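Local coordinates for protein branched-chain alpha-ketoacid decarboxylase (Lactococcus lactis, PDB 2VBF) that probably decarboxylates branched-chain and aromatic alpha-keto acids to aldehydes, using thiamine diphosphate and a magnesium ion as cofactors, at residues A90-F95 and V117-S122; V232-H237 and T260-G265; I521-N526 and E546-K551. All coordinates share one frame; numbering follows the deposited sequence.

Contact 1: residues A90-F95 and V117-S122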
ATOM      1  N   ALA A  90       6.877   9.690  13.683  1.00  9.92           N
ATOM      2  CA  ALA A  90       7.131   8.253  13.763  1.00 10.20           C
ATOM      3  C   ALA A  90       5.875   7.421  13.516  1.00 10.62           C
ATOM      4  O   ALA A  90       4.748   7.794  13.893  1.00  9.74           O
ATOM      5  CB  ALA A  90       7.755   7.885  15.126  1.00 10.62           C
ATOM      6  N   PHE A  91       6.073   6.292  12.841  1.00 10.13           N
ATOM      7  CA  PHE A  91       5.020   5.279  12.763  1.00 11.13           C
ATOM      8  C   PHE A  91       5.614   3.877  12.932  1.00 11.38           C
ATOM      9  O   PHE A  91       6.808   3.677  12.753  1.00 10.95           O
ATOM     10  CB  PHE A  91       4.157   5.425  11.502  1.00 12.40           C
ATOM     11  CG  PHE A  91       4.831   5.018  10.215  1.00 11.83           C
ATOM     12  CD1 PHE A  91       4.542   3.795   9.619  1.00 10.43           C
ATOM     13  CD2 PHE A  91       5.700   5.886   9.567  1.00 12.41           C
ATOM     14  CE1 PHE A  91       5.156   3.420   8.434  1.00 11.06           C
ATOM     15  CE2 PHE A  91       6.306   5.527   8.369  1.00 13.00           C
ATOM     16  CZ  PHE A  91       6.031   4.291   7.802  1.00 11.45           C
ATOM     17  N   LEU A  92       4.753   2.954  13.344  1.00 10.57           N
ATOM     18  CA  LEU A  92       5.119   1.605  13.733  1.00 10.88           C
ATOM     19  C   LEU A  92       4.401   0.600  12.848  1.00 12.45           C
ATOM     20  O   LEU A  92       3.167   0.657  12.711  1.00 12.18           O
ATOM     21  CB  LEU A  92       4.704   1.374  15.193  1.00 11.69           C
ATOM     22  CG  LEU A  92       4.900  -0.020  15.791  1.00 11.48           C
ATOM     23  CD1 LEU A  92       6.367  -0.434  15.827  1.00 11.36           C
ATOM     24  CD2 LEU A  92       4.248  -0.111  17.193  1.00 12.60           C
ATOM     25  N   THR A  93       5.147  -0.351  12.291  1.00 11.09           N
ATOM     26  CA  THR A  93       4.547  -1.416  11.486  1.00 11.80           C
ATOM     27  C   THR A  93       5.075  -2.757  11.945  1.00 12.89           C
ATOM     28  O   THR A  93       5.959  -2.825  12.803  1.00 12.02           O
ATOM     29  CB  THR A  93       4.862  -1.228   9.990  1.00 11.81           C
ATOM     30  OG1 THR A  93       6.282  -1.274   9.791  1.00 10.62           O
ATOM     31  CG2 THR A  93       4.317   0.098   9.484  1.00 10.64           C
ATOM     32  N   THR A  94       4.532  -3.821  11.365  1.00 13.79           N
ATOM     33  CA  THR A  94       5.017  -5.164  11.612  1.00 13.88           C
ATOM     34  C   THR A  94       5.849  -5.638  10.408  1.00 13.18           C
ATOM     35  O   THR A  94       5.634  -5.229   9.269  1.00 12.60           O
ATOM     36  CB  THR A  94       3.844  -6.090  11.939  1.00 15.11           C
ATOM     37  OG1 THR A  94       4.319  -7.271  12.610  1.00 16.12           O
ATOM     38  CG2 THR A  94       3.065  -6.423  10.679  1.00 13.16           C
ATOM     39  N   PHE A  95       6.835  -6.476  10.711  1.00 14.60           N
ATOM     40  CA  PHE A  95       7.745  -7.077   9.748  1.00 12.67           C
ATOM     41  C   PHE A  95       7.073  -7.569   8.457  1.00 11.59           C
ATOM     42  O   PHE A  95       6.010  -8.209   8.511  1.00 11.75           O
ATOM     43  CB  PHE A  95       8.421  -8.277  10.426  1.00 13.99           C
ATOM     44  CG  PHE A  95       9.576  -8.832   9.671  1.00 12.96           C
ATOM     45  CD1 PHE A  95      10.794  -8.176   9.680  1.00 14.43           C
ATOM     46  CD2 PHE A  95       9.470 -10.018   8.973  1.00 15.03           C
ATOM     47  CE1 PHE A  95      11.869  -8.675   8.999  1.00 14.71           C
ATOM     48  CE2 PHE A  95      10.559 -10.529   8.275  1.00 15.67           C
ATOM     49  CZ  PHE A  95      11.758  -9.848   8.291  1.00 15.42           C
ATOM     50  N   VAL A 117      10.476   8.658  11.072  1.00 10.84           N
ATOM     51  CA  VAL A 117      11.035   7.394  11.548  1.00 10.55           C
ATOM     52  C   VAL A 117      10.008   6.266  11.377  1.00 12.22           C
ATOM     53  O   VAL A 117       8.910   6.336  11.929  1.00 12.56           O
ATOM     54  CB  VAL A 117      11.388   7.473  13.059  1.00 11.81           C
ATOM     55  CG1 VAL A 117      12.111   6.215  13.497  1.00 11.85           C
ATOM     56  CG2 VAL A 117      12.214   8.746  13.338  1.00 12.58           C
ATOM     57  N   GLU A 118      10.358   5.231  10.625  1.00 12.76           N
ATOM     58  CA  GLU A 118       9.573   4.004  10.643  1.00 11.04           C
ATOM     59  C   GLU A 118      10.226   2.994  11.561  1.00  9.95           C
ATOM     60  O   GLU A 118      11.397   2.700  11.414  1.00  9.43           O
ATOM     61  CB  GLU A 118       9.385   3.407   9.261  1.00 11.38           C
ATOM     62  CG  GLU A 118       8.507   2.147   9.323  1.00 11.14           C
ATOM     63  CD  GLU A 118       8.097   1.624   7.963  1.00 12.45           C
ATOM     64  OE1 GLU A 118       8.525   2.198   6.927  1.00 12.74           O
ATOM     65  OE2 GLU A 118       7.344   0.627   7.958  1.00 10.63           O
ATOM     66  N   ILE A 119       9.450   2.478  12.510  1.00  9.36           N
ATOM     67  CA  ILE A 119       9.889   1.425  13.412  1.00 10.61           C
ATOM     68  C   ILE A 119       9.170   0.161  12.970  1.00 10.34           C
ATOM     69  O   ILE A 119       7.943   0.161  12.851  1.00 11.34           O
ATOM     70  CB  ILE A 119       9.510   1.722  14.877  1.00 11.75           C
ATOM     71  CG1 ILE A 119      10.119   3.055  15.345  1.00 11.86           C
ATOM     72  CG2 ILE A 119       9.914   0.549  15.789  1.00 11.35           C
ATOM     73  CD1 ILE A 119       9.494   3.612  16.615  1.00 14.71           C
ATOM     74  N   VAL A 120       9.925  -0.899  12.696  1.00 11.31           N
ATOM     75  CA  VAL A 120       9.363  -2.154  12.227  1.00 11.42           C
ATOM     76  C   VAL A 120       9.602  -3.228  13.288  1.00 11.28           C
ATOM     77  O   VAL A 120      10.747  -3.548  13.598  1.00 12.43           O
ATOM     78  CB  VAL A 120      10.020  -2.594  10.908  1.00 12.52           C
ATOM     79  CG1 VAL A 120       9.330  -3.858  10.370  1.00 13.31           C
ATOM     80  CG2 VAL A 120       9.987  -1.463   9.896  1.00 11.90           C
ATOM     81  N   GLY A 121       8.520  -3.729  13.881  1.00 11.76           N
ATOM     82  CA  GLY A 121       8.601  -4.833  14.818  1.00 10.92           C
ATOM     83  C   GLY A 121       8.898  -6.130  14.091  1.00 11.20           C
ATOM     84  O   GLY A 121       8.241  -6.448  13.108  1.00 13.43           O
ATOM     85  N   SER A 122       9.902  -6.867  14.561  1.00 12.14           N
ATOM     86  CA  SER A 122      10.349  -8.084  13.890  1.00 11.77           C
ATOM     87  C   SER A 122      10.367  -9.281  14.849  1.00 12.01           C
ATOM     88  O   SER A 122      10.266  -9.111  16.075  1.00 13.27           O
ATOM     89  CB  SER A 122      11.732  -7.871  13.239  1.00 12.13           C
ATOM     90  OG  SER A 122      12.715  -7.561  14.205  1.00 13.91           O
TER
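Glu-118 lies across one face of the Phe-91 ring and reaches on to Thr-93. Its CG sits 4.0 Å from the ring centroid of Phe-91 in a CH-pi contact, and its carboxylate plane is turned 32° from the ring. An extended chain, with CG anti to the backbone N (chi1 -178°), carries OE2 of Glu-118 to OG1 of Thr-93, 2.8 Å away. The hydroxyl donates into the anti lone pair of OE2, so threonine supplies a direct mate for a buried carboxylate oxygen. OG1 of Thr-93 also lies 3.7 Å from CG2 of Val-120, a van der Waals contact. On the other face, CD1 of Leu-92 touches CG2 of Ile-119 at 3.7 Å, branched aliphatic chains suited to a buried surface.

These positions are fixed by parallel strand pairing. Phe-91 N binds Val-117 O at 3.0 Å, and Ile-119 N returns a nearly straight 2.9 Å bond to Phe-91 O. Thr-93 continues the ladder to Ile-119 and Gly-121, which in turn accepts from Phe-95 N.

The strands are the two ends of a beta-alpha-beta unit in the N-terminal cofactor-binding domain, and Thr-94 lies close to a bound thiamine diphosphate. The connecting helix 97-111 covers the Phe-91 and Glu-118 face, helix 52-60 packs on Leu-92 and Ile-119, and strands 42-45 and 183-188 extend the parallel sheet on the outer flanks of the pair.

Contact 2: residues V232-H237 and T260-G265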
ATOM      1  N   VAL A 232      16.072  38.545  -6.051  1.00 15.18           N
ATOM      2  CA  VAL A 232      14.900  37.732  -5.750  1.00 15.33           C
ATOM      3  C   VAL A 232      15.355  36.495  -4.974  1.00 15.36           C
ATOM      4  O   VAL A 232      16.406  35.904  -5.259  1.00 13.57           O
ATOM      5  CB  VAL A 232      14.096  37.345  -7.029  1.00 14.89           C
ATOM      6  CG1 VAL A 232      14.855  36.328  -7.869  1.00 16.45           C
ATOM      7  CG2 VAL A 232      12.688  36.797  -6.654  1.00 16.46           C
ATOM      8  N   VAL A 233      14.585  36.153  -3.944  1.00 15.16           N
ATOM      9  CA  VAL A 233      14.796  34.935  -3.173  1.00 14.50           C
ATOM     10  C   VAL A 233      13.779  33.908  -3.654  1.00 13.72           C
ATOM     11  O   VAL A 233      12.614  34.238  -3.880  1.00 13.43           O
ATOM     12  CB  VAL A 233      14.603  35.179  -1.666  1.00 14.67           C
ATOM     13  CG1 VAL A 233      14.882  33.890  -0.861  1.00 14.00           C
ATOM     14  CG2 VAL A 233      15.501  36.309  -1.199  1.00 13.69           C
ATOM     15  N   ILE A 234      14.219  32.670  -3.851  1.00 14.01           N
ATOM     16  CA  ILE A 234      13.297  31.580  -4.136  1.00 14.47           C
ATOM     17  C   ILE A 234      13.451  30.552  -3.007  1.00 15.40           C
ATOM     18  O   ILE A 234      14.541  30.011  -2.804  1.00 16.64           O
ATOM     19  CB  ILE A 234      13.559  30.914  -5.521  1.00 15.30           C
ATOM     20  CG1 ILE A 234      13.681  31.970  -6.630  1.00 15.89           C
ATOM     21  CG2 ILE A 234      12.456  29.885  -5.834  1.00 13.54           C
ATOM     22  CD1 ILE A 234      13.924  31.385  -8.022  1.00 14.85           C
ATOM     23  N   ALA A 235      12.377  30.313  -2.249  1.00 14.66           N
ATOM     24  CA  ALA A 235      12.397  29.340  -1.151  1.00 15.11           C
ATOM     25  C   ALA A 235      11.683  28.058  -1.590  1.00 14.70           C
ATOM     26  O   ALA A 235      10.707  28.109  -2.339  1.00 14.12           O
ATOM     27  CB  ALA A 235      11.756  29.910   0.097  1.00 14.25           C
ATOM     28  N   GLY A 236      12.184  26.914  -1.126  1.00 13.82           N
ATOM     29  CA  GLY A 236      11.644  25.618  -1.513  1.00 14.79           C
ATOM     30  C   GLY A 236      11.410  24.671  -0.354  1.00 14.21           C
ATOM     31  O   GLY A 236      11.471  25.061   0.818  1.00 13.26           O
ATOM     32  N   HIS A 237      11.156  23.410  -0.707  1.00 13.22           N
ATOM     33  CA  HIS A 237      10.639  22.437   0.232  1.00 14.27           C
ATOM     34  C   HIS A 237      11.628  22.116   1.340  1.00 12.43           C
ATOM     35  O   HIS A 237      11.208  21.749   2.417  1.00 12.91           O
ATOM     36  CB  HIS A 237      10.207  21.147  -0.484  1.00 13.90           C
ATOM     37  CG  HIS A 237      11.348  20.342  -1.020  1.00 14.09           C
ATOM     38  ND1 HIS A 237      12.063  20.723  -2.133  1.00 13.96           N
ATOM     39  CD2 HIS A 237      11.908  19.187  -0.586  1.00 13.55           C
ATOM     40  CE1 HIS A 237      13.004  19.831  -2.373  1.00 13.98           C
ATOM     41  NE2 HIS A 237      12.934  18.888  -1.448  1.00 12.98           N
ATOM     42  N   THR A 260       9.694  34.542  -3.954  1.00 14.12           N
ATOM     43  CA  THR A 260       8.759  33.630  -4.579  1.00 12.63           C
ATOM     44  C   THR A 260       9.064  32.220  -4.061  1.00 13.23           C
ATOM     45  O   THR A 260      10.110  31.990  -3.459  1.00 12.62           O
ATOM     46  CB  THR A 260       8.864  33.722  -6.129  1.00 12.29           C
ATOM     47  OG1 THR A 260       7.860  32.908  -6.741  1.00 14.59           O
ATOM     48  CG2 THR A 260      10.257  33.339  -6.640  1.00 10.46           C
ATOM     49  N   THR A 261       8.112  31.308  -4.238  1.00 12.90           N
ATOM     50  CA  THR A 261       8.353  29.880  -4.068  1.00 12.46           C
ATOM     51  C   THR A 261       7.821  29.157  -5.296  1.00 12.45           C
ATOM     52  O   THR A 261       6.999  29.688  -6.052  1.00 13.08           O
ATOM     53  CB  THR A 261       7.674  29.286  -2.795  1.00 12.63           C
ATOM     54  OG1 THR A 261       6.264  29.131  -3.014  1.00 12.11           O
ATOM     55  CG2 THR A 261       7.906  30.178  -1.573  1.00 12.52           C
ATOM     56  N   LEU A 262       8.298  27.938  -5.499  1.00 13.07           N
ATOM     57  CA  LEU A 262       7.650  27.029  -6.445  1.00 12.93           C
ATOM     58  C   LEU A 262       6.402  26.484  -5.753  1.00 13.25           C
ATOM     59  O   LEU A 262       6.178  26.723  -4.557  1.00 13.90           O
ATOM     60  CB  LEU A 262       8.589  25.875  -6.820  1.00 15.35           C
ATOM     61  CG  LEU A 262      10.000  26.214  -7.305  1.00 14.07           C
ATOM     62  CD1 LEU A 262      10.705  24.930  -7.724  1.00 15.75           C
ATOM     63  CD2 LEU A 262       9.977  27.213  -8.441  1.00 15.44           C
ATOM     64  N   ASN A 263       5.598  25.710  -6.473  1.00 11.81           N
ATOM     65  CA  ASN A 263       4.505  24.990  -5.817  1.00 12.81           C
ATOM     66  C   ASN A 263       5.029  23.787  -4.996  1.00 12.48           C
ATOM     67  O   ASN A 263       4.301  23.244  -4.164  1.00 15.13           O
ATOM     68  CB  ASN A 263       3.404  24.604  -6.812  1.00 14.54           C
ATOM     69  CG  ASN A 263       3.873  23.635  -7.888  1.00 14.85           C
ATOM     70  OD1 ASN A 263       4.718  22.767  -7.646  1.00 15.84           O
ATOM     71  ND2 ASN A 263       3.302  23.768  -9.080  1.00 16.70           N
ATOM     72  N   PHE A 264       6.289  23.413  -5.236  1.00 12.86           N
ATOM     73  CA  PHE A 264       7.024  22.398  -4.466  1.00 12.14           C
ATOM     74  C   PHE A 264       7.777  23.190  -3.404  1.00 13.23           C
ATOM     75  O   PHE A 264       8.809  23.792  -3.682  1.00 13.89           O
ATOM     76  CB  PHE A 264       7.994  21.661  -5.390  1.00 12.07           C
ATOM     77  CG  PHE A 264       8.779  20.525  -4.760  1.00 13.15           C
ATOM     78  CD1 PHE A 264       8.351  19.852  -3.619  1.00 11.52           C
ATOM     79  CD2 PHE A 264       9.935  20.085  -5.393  1.00 12.45           C
ATOM     80  CE1 PHE A 264       9.094  18.769  -3.108  1.00 12.95           C
ATOM     81  CE2 PHE A 264      10.685  19.021  -4.897  1.00 13.49           C
ATOM     82  CZ  PHE A 264      10.270  18.365  -3.750  1.00 10.62           C
ATOM     83  N   GLY A 265       7.221  23.195  -2.201  1.00 12.59           N
ATOM     84  CA  GLY A 265       7.670  24.070  -1.142  1.00 13.65           C
ATOM     85  C   GLY A 265       6.769  25.272  -0.903  1.00 13.67           C
ATOM     86  O   GLY A 265       7.179  26.199  -0.216  1.00 13.94           O
TER
HETATM   87  O   HOH W   1       9.954  26.475  -3.995  1.00 22.78           O
HETATM   88  O   HOH W   2      11.576  23.026  -3.836  1.00 12.97           O
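Val-233 and Thr-260 join neighbouring parallel strands of the central domain, whose 3-2-1-4-5 strand order is Rossmann-like. Backbone bonds come first: Thr-260 N donates to Val-233 O at 2.9 Å, and Ala-235 N to Thr-260 O at 3.1 Å.

Apolar packing lies beside them. CG1 of Ile-234 and CG2 of Thr-260 run side by side, 3.7 Å apart, while OG1 of Thr-260 turns to Gly-278 O; threonine thus serves both an aliphatic neighbour and a backbone carbonyl.

Past the strands the contact becomes aromatic. The rings of His-237 and Phe-264 form an offset stack, centroids 3.9 Å apart and planes at 9°, with CZ of Phe-264 over the centre of the imidazole. The chi1 of 70° sets CG of His-237 between its own N and carbonyl carbon, bringing the ring over Phe-264. With alanine in place of His-237, that face of Phe-264 is likely to lose its stacking partner and a water its ring nitrogen.

Glycine suits position 265, where a CB would clash with the backbone of Gly-236 and His-237.

Waters complete the contact: one accepts from Leu-262 N at 2.7 Å; another lies in the imidazole plane, 2.9 Å from ND1 of His-237, and both donate to Phe-264 O.

Contact 3: residues I521-N526 and E546-K551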
ATOM      1  N   ILE A 521     -23.782  18.338   0.510  1.00 19.37           N
ATOM      2  CA  ILE A 521     -23.557  18.298  -0.940  1.00 19.70           C
ATOM      3  C   ILE A 521     -23.729  19.716  -1.504  1.00 19.66           C
ATOM      4  O   ILE A 521     -24.737  20.365  -1.254  1.00 20.51           O
ATOM      5  CB  ILE A 521     -24.510  17.336  -1.678  1.00 20.72           C
ATOM      6  CG1 ILE A 521     -24.345  15.903  -1.169  1.00 22.07           C
ATOM      7  CG2 ILE A 521     -24.250  17.380  -3.172  1.00 19.41           C
ATOM      8  CD1 ILE A 521     -25.174  14.865  -1.943  1.00 22.80           C
ATOM      9  N   VAL A 522     -22.738  20.184  -2.259  1.00 17.87           N
ATOM     10  CA  VAL A 522     -22.703  21.556  -2.781  1.00 18.99           C
ATOM     11  C   VAL A 522     -22.616  21.539  -4.305  1.00 19.38           C
ATOM     12  O   VAL A 522     -21.741  20.880  -4.869  1.00 19.07           O
ATOM     13  CB  VAL A 522     -21.501  22.348  -2.191  1.00 18.37           C
ATOM     14  CG1 VAL A 522     -21.297  23.678  -2.923  1.00 20.21           C
ATOM     15  CG2 VAL A 522     -21.692  22.560  -0.696  1.00 19.28           C
ATOM     16  N   ARG A 523     -23.519  22.268  -4.964  1.00 18.43           N
ATOM     17  CA  ARG A 523     -23.561  22.344  -6.428  1.00 19.29           C
ATOM     18  C   ARG A 523     -23.355  23.747  -7.012  1.00 18.02           C
ATOM     19  O   ARG A 523     -22.903  23.877  -8.156  1.00 17.88           O
ATOM     20  CB  ARG A 523     -24.884  21.763  -6.945  1.00 20.26           C
ATOM     21  CG  ARG A 523     -25.061  20.276  -6.657  1.00 21.21           C
ATOM     22  CD  ARG A 523     -26.429  19.772  -7.099  1.00 22.28           C
ATOM     23  NE  ARG A 523     -26.633  18.347  -6.811  1.00 23.55           N
ATOM     24  CZ  ARG A 523     -26.239  17.339  -7.591  1.00 25.06           C
ATOM     25  NH1 ARG A 523     -25.605  17.564  -8.733  1.00 26.24           N
ATOM     26  NH2 ARG A 523     -26.479  16.081  -7.216  1.00 27.37           N
ATOM     27  N   THR A 524     -23.685  24.788  -6.248  1.00 18.06           N
ATOM     28  CA  THR A 524     -23.652  26.162  -6.753  1.00 19.44           C
ATOM     29  C   THR A 524     -22.685  27.023  -5.939  1.00 19.01           C
ATOM     30  O   THR A 524     -22.254  26.638  -4.849  1.00 18.65           O
ATOM     31  CB  THR A 524     -25.061  26.828  -6.694  1.00 18.68           C
ATOM     32  OG1 THR A 524     -25.409  27.068  -5.326  1.00 20.64           O
ATOM     33  CG2 THR A 524     -26.130  25.935  -7.354  1.00 19.97           C
ATOM     34  N   GLU A 525     -22.347  28.191  -6.473  1.00 18.96           N
ATOM     35  CA  GLU A 525     -21.455  29.115  -5.780  1.00 19.44           C
ATOM     36  C   GLU A 525     -22.055  29.592  -4.463  1.00 20.74           C
ATOM     37  O   GLU A 525     -21.343  29.711  -3.482  1.00 19.07           O
ATOM     38  CB  GLU A 525     -21.116  30.326  -6.637  1.00 19.96           C
ATOM     39  CG  GLU A 525     -20.454  30.021  -7.978  1.00 19.36           C
ATOM     40  CD  GLU A 525     -20.128  31.279  -8.763  1.00 20.95           C
ATOM     41  OE1 GLU A 525     -20.539  32.380  -8.328  1.00 22.12           O
ATOM     42  OE2 GLU A 525     -19.468  31.182  -9.818  1.00 20.79           O
ATOM     43  N   ASN A 526     -23.356  29.885  -4.447  1.00 20.48           N
ATOM     44  CA  ASN A 526     -24.028  30.329  -3.217  1.00 21.01           C
ATOM     45  C   ASN A 526     -23.955  29.285  -2.118  1.00 20.36           C
ATOM     46  O   ASN A 526     -23.712  29.603  -0.950  1.00 18.91           O
ATOM     47  CB  ASN A 526     -25.515  30.626  -3.476  1.00 22.65           C
ATOM     48  CG  ASN A 526     -25.747  31.967  -4.131  1.00 22.70           C
ATOM     49  OD1 ASN A 526     -25.001  32.922  -3.912  1.00 26.31           O
ATOM     50  ND2 ASN A 526     -26.802  32.052  -4.937  1.00 25.89           N
ATOM     51  N   GLU A 546     -19.194  17.383  -0.089  1.00 15.13           N
ATOM     52  CA  GLU A 546     -19.099  16.865  -1.445  1.00 15.91           C
ATOM     53  C   GLU A 546     -19.387  17.999  -2.429  1.00 16.83           C
ATOM     54  O   GLU A 546     -20.504  18.526  -2.467  1.00 17.88           O
ATOM     55  CB  GLU A 546     -20.066  15.692  -1.643  1.00 14.91           C
ATOM     56  CG  GLU A 546     -20.060  15.132  -3.072  1.00 15.51           C
ATOM     57  CD  GLU A 546     -20.998  13.962  -3.263  1.00 17.07           C
ATOM     58  OE1 GLU A 546     -21.558  13.460  -2.261  1.00 19.73           O
ATOM     59  OE2 GLU A 546     -21.152  13.539  -4.430  1.00 18.56           O
ATOM     60  N   LEU A 547     -18.370  18.385  -3.200  1.00 14.84           N
ATOM     61  CA  LEU A 547     -18.516  19.387  -4.263  1.00 16.26           C
ATOM     62  C   LEU A 547     -18.778  18.674  -5.573  1.00 17.82           C
ATOM     63  O   LEU A 547     -18.032  17.763  -5.943  1.00 17.70           O
ATOM     64  CB  LEU A 547     -17.249  20.237  -4.402  1.00 16.39           C
ATOM     65  CG  LEU A 547     -16.747  20.937  -3.137  1.00 16.75           C
ATOM     66  CD1 LEU A 547     -15.465  21.703  -3.449  1.00 18.06           C
ATOM     67  CD2 LEU A 547     -17.820  21.874  -2.551  1.00 17.66           C
ATOM     68  N   VAL A 548     -19.829  19.083  -6.287  1.00 16.11           N
ATOM     69  CA  VAL A 548     -20.107  18.513  -7.597  1.00 16.31           C
ATOM     70  C   VAL A 548     -19.617  19.459  -8.697  1.00 16.79           C
ATOM     71  O   VAL A 548     -20.009  20.631  -8.759  1.00 16.15           O
ATOM     72  CB  VAL A 548     -21.610  18.174  -7.787  1.00 17.05           C
ATOM     73  CG1 VAL A 548     -21.826  17.528  -9.152  1.00 17.20           C
ATOM     74  CG2 VAL A 548     -22.086  17.247  -6.673  1.00 16.15           C
ATOM     75  N   LEU A 549     -18.745  18.941  -9.556  1.00 16.55           N
ATOM     76  CA  LEU A 549     -18.201  19.687 -10.678  1.00 16.91           C
ATOM     77  C   LEU A 549     -18.170  18.806 -11.922  1.00 17.68           C
ATOM     78  O   LEU A 549     -18.196  17.577 -11.820  1.00 17.32           O
ATOM     79  CB  LEU A 549     -16.799  20.211 -10.346  1.00 18.01           C
ATOM     80  CG  LEU A 549     -16.813  21.440  -9.421  1.00 18.77           C
ATOM     81  CD1 LEU A 549     -16.566  21.045  -7.967  1.00 17.19           C
ATOM     82  CD2 LEU A 549     -15.833  22.506  -9.883  1.00 17.98           C
ATOM     83  N   GLU A 550     -18.137  19.433 -13.095  1.00 17.66           N
ATOM     84  CA  GLU A 550     -18.178  18.690 -14.353  1.00 19.08           C
ATOM     85  C   GLU A 550     -16.841  18.017 -14.636  1.00 18.34           C
ATOM     86  O   GLU A 550     -15.783  18.568 -14.347  1.00 16.88           O
ATOM     87  CB  GLU A 550     -18.557  19.608 -15.519  1.00 20.92           C
ATOM     88  CG  GLU A 550     -19.923  20.273 -15.375  1.00 24.59           C
ATOM     89  CD  GLU A 550     -21.072  19.278 -15.351  1.00 27.97           C
ATOM     90  OE1 GLU A 550     -20.979  18.228 -16.024  1.00 32.18           O
ATOM     91  OE2 GLU A 550     -22.080  19.547 -14.657  1.00 32.44           O
ATOM     92  N   LYS A 551     -16.891  16.819 -15.207  1.00 17.87           N
ATOM     93  CA  LYS A 551     -15.668  16.078 -15.513  1.00 19.57           C
ATOM     94  C   LYS A 551     -14.755  16.804 -16.508  1.00 18.71           C
ATOM     95  O   LYS A 551     -13.533  16.640 -16.470  1.00 17.36           O
ATOM     96  CB  LYS A 551     -16.008  14.674 -16.020  1.00 20.84           C
ATOM     97  CG  LYS A 551     -16.629  14.584 -17.384  1.00 23.39           C
ATOM     98  CD  LYS A 551     -16.807  13.120 -17.811  1.00 23.69           C
ATOM     99  CE  LYS A 551     -17.748  12.386 -16.872  1.00 25.86           C
ATOM    100  NZ  LYS A 551     -18.013  10.999 -17.301  1.00 28.84           N
TER
HETATM  101  O   HOH W   3     -22.365  21.611  -9.545  1.00 18.27           O
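Arg-523 lays its guanidinium alongside Val-548. CG2 of Val-548 stands over one face of the flat group, offset toward its rim, and CG1 comes within 3.8 Å of NH1 of Arg-523. With CG anti to the carbonyl carbon (chi1 -64°) and the chain extended from there to NE, arginine has the length to lie along the valine. CG2 of Val-548 also meets CG2 of Ile-521 at 4.1 Å. On the opposite face of the sheet, CB of Val-522 packs 3.7 Å from CD2 of Leu-547, two aliphatic side chains lying side by side beneath helix 525-537.

These strands are the ends of a beta-alpha-beta unit in the C-terminal cofactor-binding domain, with strand 517-522 at the sheet's edge within the chain. Val-522 binds through both backbone groups, its N to Glu-546 O at 2.8 Å and its O from Val-548 N at 3.0 Å. Where the strands part, a water donates to Arg-523 O and Val-548 O, each 2.7 Å from it. Thr-524 then caps the connecting helix with its hydroxyl.

Glu-546 sits beside Ile-521, and its buried carboxylate is held at both oxygens, OE2 by Asn-478 and OE1 by Ser-504 N. Asn-478 directly precedes Asn-479, a ligand of the magnesium ion.

How the contacts relate
From the N terminus, contact 1 closes first, after the chain has passed through helix 97-111. Contact 2 follows, closing a loop that runs through helices 237-241 and 245-255, and contact 3 comes last, closing round helix 525-537. The three loops stand in series: none nests in or crosses another. Their centres lie about 32 to 40 Å apart, each within a separate sheet, so that they tie adjacent parallel strands in the N-terminal, central and C-terminal domains respectively. In this enzyme family the cofactor is bound between the N-terminal domain of one subunit and the C-terminal domain of another, the regions of contacts 1 and 3.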